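Long-range contacts in putative phophotriesterase (Proteus mirabilis, PDB 3RHG), which probably hydrolyses ester bonds with a pair of zinc ions, as a member of the phosphotriesterase family of metal-dependent hydrolases: residues Val119-Ile127 with Arg160-Ser170; Arg205-Thr216 with Tyr239-Val248. All coordinates share one frame; numbering follows the deposited sequence.

Contact 1: residues Val119-Ile127 with Arg160-Ser170; sequences VVASSGLYI and RAGMIGEIGVS. With ZN (zinc ion), chain B; ZN (zinc ion), chain C; CAC (cacodylate ion), chain E.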
loop_
_atom_site.group_PDB
_atom_site.type_symbol
_atom_site.label_atom_id
_atom_site.label_comp_id
_atom_site.label_asym_id
_atom_site.label_seq_id
_atom_site.Cartn_x
_atom_site.Cartn_y
_atom_site.Cartn_z
ATOM N N VAL A 119 5.146 27.987 -8.364
ATOM C CA VAL A 119 4.469 27.561 -7.144
ATOM C C VAL A 119 3.261 28.454 -6.927
ATOM O O VAL A 119 3.389 29.687 -6.885
ATOM C CB VAL A 119 5.403 27.652 -5.924
ATOM C CG1 VAL A 119 4.633 27.343 -4.632
ATOM C CG2 VAL A 119 6.570 26.703 -6.076
ATOM N N VAL A 120 2.086 27.836 -6.808
ATOM C CA VAL A 120 0.858 28.587 -6.637
ATOM C C VAL A 120 0.404 28.426 -5.176
ATOM O O VAL A 120 0.311 27.289 -4.657
ATOM C CB VAL A 120 -0.234 28.085 -7.607
ATOM C CG1 VAL A 120 -1.564 28.780 -7.354
ATOM C CG2 VAL A 120 0.226 28.240 -9.102
ATOM N N ALA A 121 0.160 29.560 -4.511
ATOM C CA ALA A 121 -0.400 29.545 -3.141
ATOM C C ALA A 121 -1.926 29.619 -3.196
ATOM O O ALA A 121 -2.525 29.989 -4.229
ATOM C CB ALA A 121 0.164 30.689 -2.302
ATOM N N SER A 122 -2.552 29.260 -2.082
ATOM C CA SER A 122 -4.003 29.221 -1.998
ATOM C C SER A 122 -4.507 30.088 -0.867
ATOM O O SER A 122 -3.776 30.372 0.107
ATOM C CB SER A 122 -4.506 27.786 -1.799
ATOM O OG SER A 122 -4.152 26.977 -2.902
ATOM N N SER A 123 -5.770 30.494 -1.012
ATOM C CA SER A 123 -6.488 31.241 0.017
ATOM C C SER A 123 -7.849 30.587 0.218
ATOM O O SER A 123 -8.656 30.521 -0.711
ATOM C CB SER A 123 -6.688 32.699 -0.437
ATOM O OG SER A 123 -7.505 33.392 0.489
ATOM N N GLY A 124 -8.149 30.174 1.448
ATOM C CA GLY A 124 -9.461 29.582 1.700
ATOM C C GLY A 124 -9.503 28.977 3.080
ATOM O O GLY A 124 -8.517 28.394 3.524
ATOM N N LEU A 125 -10.647 29.078 3.750
ATOM C CA LEU A 125 -10.741 28.549 5.106
ATOM C C LEU A 125 -11.036 27.057 5.076
ATOM O O LEU A 125 -11.782 26.559 4.213
ATOM C CB LEU A 125 -11.791 29.322 5.930
ATOM C CG LEU A 125 -11.489 30.825 6.044
ATOM C CD1 LEU A 125 -12.559 31.555 6.815
ATOM C CD2 LEU A 125 -10.132 31.024 6.691
ATOM N N TYR A 126 -10.434 26.343 6.023
ATOM C CA TYR A 126 -10.514 24.888 6.073
ATOM C C TYR A 126 -11.718 24.473 6.957
ATOM O O TYR A 126 -12.645 25.273 7.158
ATOM C CB TYR A 126 -9.170 24.351 6.599
ATOM C CG TYR A 126 -8.952 22.875 6.424
ATOM C CD1 TYR A 126 -9.165 22.264 5.186
ATOM C CD2 TYR A 126 -8.523 22.080 7.486
ATOM C CE1 TYR A 126 -8.951 20.910 5.008
ATOM C CE2 TYR A 126 -8.326 20.724 7.323
ATOM C CZ TYR A 126 -8.521 20.147 6.077
ATOM O OH TYR A 126 -8.325 18.794 5.941
ATOM N N ILE A 127 -11.737 23.233 7.445
ATOM C CA ILE A 127 -12.911 22.753 8.193
ATOM C C ILE A 127 -13.012 23.395 9.582
ATOM O O ILE A 127 -12.022 23.885 10.129
ATOM C CB ILE A 127 -12.953 21.208 8.308
ATOM C CG1 ILE A 127 -11.704 20.680 9.020
ATOM C CG2 ILE A 127 -13.092 20.579 6.930
ATOM C CD1 ILE A 127 -11.761 19.141 9.326
ATOM N N ARG A 160 0.934 36.789 -3.502
ATOM C CA ARG A 160 -0.504 36.546 -3.712
ATOM C C ARG A 160 -0.800 35.076 -3.923
ATOM O O ARG A 160 0.064 34.330 -4.396
ATOM C CB ARG A 160 -0.985 37.316 -4.949
ATOM C CG ARG A 160 -0.973 38.829 -4.723
ATOM C CD ARG A 160 -0.886 39.614 -6.030
ATOM N NE ARG A 160 -1.973 39.216 -6.923
ATOM C CZ ARG A 160 -2.146 39.708 -8.144
ATOM N NH1 ARG A 160 -3.167 39.292 -8.878
ATOM N NH2 ARG A 160 -1.281 40.608 -8.631
ATOM N N ALA A 161 -2.035 34.690 -3.597
ATOM C CA ALA A 161 -2.568 33.376 -3.925
ATOM C C ALA A 161 -3.068 33.334 -5.362
ATOM O O ALA A 161 -3.435 34.365 -5.945
ATOM C CB ALA A 161 -3.726 33.036 -2.972
ATOM N N GLY A 162 -3.141 32.123 -5.908
ATOM C CA GLY A 162 -3.662 31.944 -7.268
ATOM C C GLY A 162 -4.782 30.910 -7.344
ATOM O O GLY A 162 -5.275 30.618 -8.438
ATOM N N MET A 163 -5.198 30.370 -6.188
ATOM C CA MET A 163 -6.330 29.431 -6.114
ATOM C C MET A 163 -7.115 29.709 -4.844
ATOM O O MET A 163 -6.545 30.098 -3.816
ATOM C CB MET A 163 -5.867 27.964 -6.048
ATOM C CG MET A 163 -7.018 26.960 -6.143
ATOM S SD MET A 163 -6.431 25.259 -6.382
ATOM C CE MET A 163 -6.039 24.796 -4.670
ATOM N N ILE A 164 -8.423 29.519 -4.934
ATOM C CA ILE A 164 -9.283 29.605 -3.757
ATOM C C ILE A 164 -9.455 28.187 -3.223
ATOM O O ILE A 164 -9.906 27.302 -3.943
ATOM C CB ILE A 164 -10.650 30.224 -4.104
ATOM C CG1 ILE A 164 -10.465 31.653 -4.642
ATOM C CG2 ILE A 164 -11.579 30.192 -2.877
ATOM C CD1 ILE A 164 -11.726 32.230 -5.309
ATOM N N GLY A 165 -9.063 27.960 -1.975
ATOM C CA GLY A 165 -9.172 26.609 -1.403
ATOM C C GLY A 165 -8.000 26.277 -0.509
ATOM O O GLY A 165 -7.207 27.164 -0.203
ATOM N N GLU A 166 -7.908 25.021 -0.056
ATOM C CA GLU A 166 -9.001 24.062 -0.181
ATOM C C GLU A 166 -10.093 24.375 0.851
ATOM O O GLU A 166 -9.816 24.491 2.065
ATOM C CB GLU A 166 -8.506 22.619 -0.070
ATOM C CG GLU A 166 -7.792 22.250 1.227
ATOM C CD GLU A 166 -7.417 20.762 1.238
ATOM O OE1 GLU A 166 -8.335 19.924 1.187
ATOM O OE2 GLU A 166 -6.217 20.423 1.259
ATOM N N ILE A 167 -11.313 24.584 0.365
ATOM C CA ILE A 167 -12.411 25.066 1.210
ATOM C C ILE A 167 -12.957 23.894 2.003
ATOM O O ILE A 167 -13.359 22.875 1.439
ATOM C CB ILE A 167 -13.539 25.711 0.387
ATOM C CG1 ILE A 167 -12.991 26.841 -0.490
ATOM C CG2 ILE A 167 -14.696 26.210 1.310
ATOM C CD1 ILE A 167 -12.366 28.015 0.310
ATOM N N GLY A 168 -13.001 24.034 3.322
ATOM C CA GLY A 168 -13.333 22.886 4.172
ATOM C C GLY A 168 -14.813 22.528 4.241
ATOM O O GLY A 168 -15.623 23.290 4.809
ATOM N N VAL A 169 -15.164 21.352 3.705
ATOM C CA VAL A 169 -16.479 20.751 3.946
ATOM C C VAL A 169 -16.204 19.478 4.742
ATOM O O VAL A 169 -15.620 18.520 4.216
ATOM C CB VAL A 169 -17.227 20.387 2.627
ATOM C CG1 VAL A 169 -18.555 19.648 2.913
ATOM C CG2 VAL A 169 -17.453 21.633 1.763
ATOM N N SER A 170 -16.566 19.463 6.028
ATOM C CA SER A 170 -16.253 18.321 6.867
ATOM C C SER A 170 -17.375 17.276 6.748
ATOM O O SER A 170 -18.394 17.533 6.113
ATOM C CB SER A 170 -16.140 18.762 8.338
ATOM O OG SER A 170 -17.448 19.007 8.858
HETATM ZN ZN ZN B . -5.014 18.786 0.628
HETATM ZN ZN ZN C . -8.625 18.192 1.964
HETATM AS AS CAC E . -6.026 17.536 3.494
HETATM O O1 CAC E . -5.758 17.429 1.785
HETATM O O2 CAC E . -7.700 17.946 3.644
HETATM C C1 CAC E . -5.798 15.785 4.272
HETATM C C2 CAC E . -4.934 18.902 4.354
HETATM O O HOH W 1 0.262 32.020 -5.898
HETATM O O HOH W 2 -7.485 25.712 3.256
HETATM O O HOH W 3 -14.850 25.939 5.508
#
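Ala121 O is gripped by two backbone amides of segment 160-170. Gly162 N lies 2.8 Å from Ala121 O in a nearly straight bond (169°), and Met163 N adds a weak one. Beyond this start the strands run parallel, pairing Ser122 with Met163 and Ser123 with Ile164. Ser123 N bonds Met163 O, and Gly165 N then meets Ser123 O at 2.9 Å. From Gly124 on, segment 119-127 is loop, yet Gly168 N still bonds Leu125 O. Water bridges Gly124 O to Glu166 O and so fills in where no direct bond is made. Ser122 OG sits 3.4 Å from Met163 CE, but its hydrogen bond goes to Asp94 O. Gly124 and Gly168 both turn a bare CA to the other segment; Ile167 CD1 packs 3.6 Å from Gly124 CA.

The Tyr126 ring runs alongside the Glu166 side chain, both heading for the metals, with ring and carboxylate planes 74° apart. The Tyr126 ring has its CG anti to the backbone N (chi1 -167°), which sends the phenol along the glutamate to the metals. Tyr126 OH donates to cacodylate O2 at 2.5 Å. Glu166 follows a cis peptide and bridges the two zinc ions, with OE2 at 2.1 Å from one zinc ion and OE1 at 1.9 Å from the other. His23, His25 and Asp294 complete the protein ligands of the first zinc ion; His199 and His229 serve the second. The cacodylate, probably from the crystallisation liquor, spans both metals. This is the C-terminal end of two barrel strands, where the carboxylate joins the metal pair and the phenol holds an oxygen of the cacodylate, consistent with a place in substrate binding.

Contact 2: residues Arg205-Thr216 with Tyr239-Val248; sequences RRGDEVLDILLT and YQCKMLDRGV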
loop_
_atom_site.group_PDB
_atom_site.type_symbol
_atom_site.label_atom_id
_atom_site.label_comp_id
_atom_site.label_asym_id
_atom_site.label_seq_id
_atom_site.Cartn_x
_atom_site.Cartn_y
_atom_site.Cartn_z
ATOM N N ARG A 205 -20.896 11.347 0.388
ATOM C CA ARG A 205 -21.364 11.737 -0.931
ATOM C C ARG A 205 -22.109 13.072 -0.840
ATOM O O ARG A 205 -23.307 13.142 -1.082
ATOM C CB ARG A 205 -22.273 10.650 -1.482
ATOM C CG ARG A 205 -21.598 9.281 -1.529
ATOM C CD ARG A 205 -20.513 9.210 -2.595
ATOM N NE ARG A 205 -19.923 7.860 -2.673
ATOM C CZ ARG A 205 -18.862 7.436 -1.975
ATOM N NH1 ARG A 205 -18.221 8.243 -1.111
ATOM N NH2 ARG A 205 -18.425 6.195 -2.141
ATOM N N ARG A 206 -21.392 14.124 -0.454
ATOM C CA ARG A 206 -22.022 15.426 -0.232
ATOM C C ARG A 206 -21.964 16.339 -1.452
ATOM O O ARG A 206 -22.314 17.518 -1.383
ATOM C CB ARG A 206 -21.381 16.103 0.976
ATOM C CG ARG A 206 -21.820 15.466 2.308
ATOM C CD ARG A 206 -21.537 16.428 3.447
ATOM N NE ARG A 206 -21.766 15.845 4.775
ATOM C CZ ARG A 206 -22.835 16.116 5.525
ATOM N NH1 ARG A 206 -23.810 16.911 5.052
ATOM N NH2 ARG A 206 -22.949 15.592 6.755
ATOM N N GLY A 207 -21.525 15.789 -2.577
ATOM C CA GLY A 207 -21.399 16.629 -3.754
ATOM C C GLY A 207 -22.639 17.393 -4.199
ATOM O O GLY A 207 -22.544 18.574 -4.546
ATOM N N ASP A 208 -23.811 16.754 -4.213
ATOM C CA ASP A 208 -24.995 17.473 -4.695
ATOM C C ASP A 208 -25.302 18.678 -3.795
ATOM O O ASP A 208 -25.643 19.759 -4.281
ATOM C CB ASP A 208 -26.223 16.575 -4.764
ATOM C CG ASP A 208 -26.471 16.009 -6.144
ATOM O OD1 ASP A 208 -26.187 16.693 -7.174
ATOM O OD2 ASP A 208 -26.994 14.874 -6.207
ATOM N N GLU A 209 -25.193 18.520 -2.477
ATOM C CA GLU A 209 -25.539 19.669 -1.629
ATOM C C GLU A 209 -24.495 20.787 -1.709
ATOM O O GLU A 209 -24.842 21.978 -1.672
ATOM C CB GLU A 209 -25.857 19.264 -0.196
ATOM C CG GLU A 209 -24.678 19.026 0.596
ATOM C CD GLU A 209 -25.007 18.714 2.053
ATOM O OE1 GLU A 209 -25.711 19.499 2.753
ATOM O OE2 GLU A 209 -24.539 17.666 2.487
ATOM N N VAL A 210 -23.225 20.421 -1.887
ATOM C CA VAL A 210 -22.193 21.434 -2.060
ATOM C C VAL A 210 -22.430 22.186 -3.382
ATOM O O VAL A 210 -22.343 23.419 -3.432
ATOM C CB VAL A 210 -20.797 20.791 -2.057
ATOM C CG1 VAL A 210 -19.740 21.725 -2.653
ATOM C CG2 VAL A 210 -20.437 20.326 -0.626
ATOM N N LEU A 211 -22.759 21.450 -4.443
ATOM C CA LEU A 211 -23.024 22.092 -5.734
ATOM C C LEU A 211 -24.349 22.849 -5.754
ATOM O O LEU A 211 -24.491 23.848 -6.477
ATOM C CB LEU A 211 -22.917 21.092 -6.895
ATOM C CG LEU A 211 -21.507 20.494 -7.033
ATOM C CD1 LEU A 211 -21.442 19.605 -8.259
ATOM C CD2 LEU A 211 -20.458 21.602 -7.112
ATOM N N ASP A 212 -25.318 22.423 -4.947
ATOM C CA ASP A 212 -26.544 23.220 -4.862
ATOM C C ASP A 212 -26.210 24.615 -4.319
ATOM O O ASP A 212 -26.807 25.597 -4.737
ATOM C CB ASP A 212 -27.604 22.557 -3.988
ATOM C CG ASP A 212 -28.246 21.361 -4.644
ATOM O OD1 ASP A 212 -28.034 21.125 -5.858
ATOM O OD2 ASP A 212 -28.976 20.645 -3.952
ATOM N N ILE A 213 -25.260 24.702 -3.385
ATOM C CA ILE A 213 -24.840 26.014 -2.912
ATOM C C ILE A 213 -24.004 26.761 -3.959
ATOM O O ILE A 213 -24.323 27.896 -4.305
ATOM C CB ILE A 213 -24.099 25.927 -1.546
ATOM C CG1 ILE A 213 -25.067 25.457 -0.431
ATOM C CG2 ILE A 213 -23.422 27.261 -1.212
ATOM C CD1 ILE A 213 -24.337 24.973 0.831
ATOM N N LEU A 214 -22.944 26.119 -4.474
ATOM C CA LEU A 214 -22.018 26.826 -5.355
ATOM C C LEU A 214 -22.639 27.176 -6.687
ATOM O O LEU A 214 -22.420 28.271 -7.198
ATOM C CB LEU A 214 -20.744 26.005 -5.610
ATOM C CG LEU A 214 -19.843 25.841 -4.388
ATOM C CD1 LEU A 214 -18.679 24.876 -4.710
ATOM C CD2 LEU A 214 -19.320 27.226 -3.946
ATOM N N LEU A 215 -23.383 26.232 -7.264
ATOM C CA LEU A 215 -23.877 26.417 -8.626
ATOM C C LEU A 215 -25.281 27.019 -8.648
ATOM O O LEU A 215 -25.509 28.025 -9.304
ATOM C CB LEU A 215 -23.833 25.104 -9.420
ATOM C CG LEU A 215 -22.494 24.360 -9.380
ATOM C CD1 LEU A 215 -22.550 23.086 -10.249
ATOM C CD2 LEU A 215 -21.370 25.295 -9.860
ATOM N N THR A 216 -26.224 26.394 -7.941
ATOM C CA THR A 216 -27.617 26.809 -8.010
ATOM C C THR A 216 -27.822 28.132 -7.283
ATOM O O THR A 216 -28.402 29.068 -7.835
ATOM C CB THR A 216 -28.553 25.713 -7.443
ATOM O OG1 THR A 216 -28.230 24.455 -8.060
ATOM C CG2 THR A 216 -30.016 26.038 -7.733
ATOM N N TYR A 239 -22.734 8.351 -8.753
ATOM C CA TYR A 239 -22.478 9.617 -8.067
ATOM C C TYR A 239 -21.471 10.474 -8.842
ATOM O O TYR A 239 -21.678 11.676 -9.055
ATOM C CB TYR A 239 -21.885 9.324 -6.702
ATOM C CG TYR A 239 -21.325 10.522 -5.956
ATOM C CD1 TYR A 239 -22.174 11.471 -5.378
ATOM C CD2 TYR A 239 -19.953 10.673 -5.771
ATOM C CE1 TYR A 239 -21.666 12.550 -4.652
ATOM C CE2 TYR A 239 -19.433 11.755 -5.051
ATOM C CZ TYR A 239 -20.302 12.678 -4.475
ATOM O OH TYR A 239 -19.808 13.734 -3.723
ATOM N N GLN A 240 -20.360 9.874 -9.240
ATOM C CA GLN A 240 -19.320 10.659 -9.897
ATOM C C GLN A 240 -19.803 11.230 -11.233
ATOM O O GLN A 240 -19.578 12.404 -11.512
ATOM C CB GLN A 240 -18.024 9.867 -10.051
ATOM C CG GLN A 240 -17.383 9.511 -8.702
ATOM C CD GLN A 240 -15.888 9.247 -8.795
ATOM O OE1 GLN A 240 -15.399 8.735 -9.801
ATOM N NE2 GLN A 240 -15.147 9.612 -7.748
ATOM N N CYS A 241 -20.490 10.430 -12.038
ATOM C CA CYS A 241 -21.059 10.964 -13.283
ATOM C C CYS A 241 -22.119 12.052 -13.029
ATOM O O CYS A 241 -22.246 13.000 -13.811
ATOM C CB CYS A 241 -21.624 9.835 -14.153
ATOM S SG CYS A 241 -20.331 8.757 -14.776
ATOM N N LYS A 242 -22.885 11.924 -11.938
ATOM C CA LYS A 242 -23.874 12.939 -11.582
ATOM C C LYS A 242 -23.161 14.278 -11.329
ATOM O O LYS A 242 -23.630 15.344 -11.744
ATOM C CB LYS A 242 -24.628 12.492 -10.331
ATOM C CG LYS A 242 -25.884 13.279 -9.993
ATOM C CD LYS A 242 -26.537 12.679 -8.726
ATOM C CE LYS A 242 -28.042 12.820 -8.704
ATOM N NZ LYS A 242 -28.478 14.202 -8.386
ATOM N N MET A 243 -22.004 14.226 -10.671
ATOM C CA MET A 243 -21.245 15.448 -10.388
ATOM C C MET A 243 -20.669 16.010 -11.677
ATOM O O MET A 243 -20.736 17.210 -11.937
ATOM C CB MET A 243 -20.114 15.174 -9.393
ATOM C CG MET A 243 -20.576 14.713 -8.009
ATOM S SD MET A 243 -21.760 15.822 -7.201
ATOM C CE MET A 243 -23.324 14.967 -7.453
ATOM N N LEU A 244 -20.078 15.136 -12.478
ATOM C CA LEU A 244 -19.482 15.586 -13.738
ATOM C C LEU A 244 -20.543 16.207 -14.638
ATOM O O LEU A 244 -20.277 17.179 -15.367
ATOM C CB LEU A 244 -18.784 14.427 -14.435
ATOM C CG LEU A 244 -17.519 13.888 -13.729
ATOM C CD1 LEU A 244 -17.207 12.431 -14.132
ATOM C CD2 LEU A 244 -16.322 14.785 -14.009
ATOM N N ASP A 245 -21.754 15.657 -14.593
ATOM C CA ASP A 245 -22.816 16.174 -15.456
ATOM C C ASP A 245 -23.231 17.590 -15.052
ATOM O O ASP A 245 -23.806 18.326 -15.858
ATOM C CB ASP A 245 -24.023 15.238 -15.473
ATOM C CG ASP A 245 -23.791 14.001 -16.295
ATOM O OD1 ASP A 245 -22.810 13.980 -17.073
ATOM O OD2 ASP A 245 -24.601 13.051 -16.171
ATOM N N ARG A 246 -22.921 17.980 -13.811
ATOM C CA ARG A 246 -23.174 19.340 -13.364
ATOM C C ARG A 246 -22.070 20.308 -13.799
ATOM O O ARG A 246 -22.166 21.522 -13.578
ATOM C CB ARG A 246 -23.436 19.399 -11.840
ATOM C CG ARG A 246 -24.658 18.568 -11.443
ATOM C CD ARG A 246 -25.030 18.713 -9.972
ATOM N NE ARG A 246 -25.523 20.050 -9.703
ATOM C CZ ARG A 246 -26.034 20.430 -8.536
ATOM N NH1 ARG A 246 -26.109 19.551 -7.534
ATOM N NH2 ARG A 246 -26.466 21.682 -8.377
ATOM N N GLY A 247 -21.024 19.772 -14.427
ATOM C CA GLY A 247 -20.057 20.631 -15.109
ATOM C C GLY A 247 -18.731 20.846 -14.397
ATOM O O GLY A 247 -17.835 21.493 -14.940
ATOM N N VAL A 248 -18.593 20.305 -13.183
ATOM C CA VAL A 248 -17.413 20.557 -12.372
ATOM C C VAL A 248 -16.302 19.557 -12.662
ATOM O O VAL A 248 -16.523 18.543 -13.342
ATOM C CB VAL A 248 -17.749 20.520 -10.854
ATOM C CG1 VAL A 248 -18.832 21.562 -10.547
ATOM C CG2 VAL A 248 -18.117 19.085 -10.395
HETATM O O HOH W 4 -27.826 16.509 -9.438
#
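Tyr239 presents one ring face to Arg205, whose CD lies 3.6 Å from the ring centroid in a CH-pi contact. Met243 CG covers the opposite face, nearer the rim. The ring is thus held between its own helix and the loop leading into helix 207-216. Its phenol oxygen accepts from Gly207 N at 2.9 Å, at the ring edge. The Arg205 guanidinium makes at most a weak cation-pi contact; its NE pairs with Asp236.

Helices 207-216 and 239-245 run nearly parallel, their axes 9° apart in direction and 10.5 Å at closest approach. Their tight part is apolar and faces the barrel. Met243 SD lies against the bare backbone of Gly207. Leu211 and Val248 meet tip to tip, CD2 to CG1 at 3.8 Å, and Leu215 CD1 lies across Val248.

The solvent side is polar and linked by charges. Here Arg246 bends at chi3 (68°), laying its guanidinium over Leu211 CB, which sits under the centre of one face. NH1 and NH2 grip Asp212 OD1 end-on, each at 3.0 Å. NH1 also reaches Asp208 OD1 on its anti side, and adds a weak bond to Asp208 O. Lys242 NZ takes the other oxygen, Asp208 OD2, at 2.7 Å on the syn side. A water joins Asp208 OD1 to Lys242 NZ. The exposed rim is looser: Thr216 OG1 lies 3.3 Å from Arg246 NH2, at a poor angle for bonding. Two acids therefore meet two bases, about one turn apart in each segment. The network probably stabilises the ionised carboxylates while it ties the outer edges of two neighbouring barrel helices.

In the fold
Both contacts belong to one (beta/alpha)8 (TIM) barrel, the fold of the phosphotriesterase family. Contact 1 is core: it joins strands 118-123 and 163-168 and reaches the metal centre. Contact 2 is partly buried and joins helices 207-217 and 237-245 on the outer layer. Their centres are 19 Å apart, and no element is shared. They still meet, as Val169 packs on Val210 and helix 175-188 touches both. The chemistry follows place. Inside, backbone bonds, bare glycines and a metal-bridging carboxylate dominate. Outside, carboxylates pair with lysine and arginine above an apolar seam, away from the zinc ions.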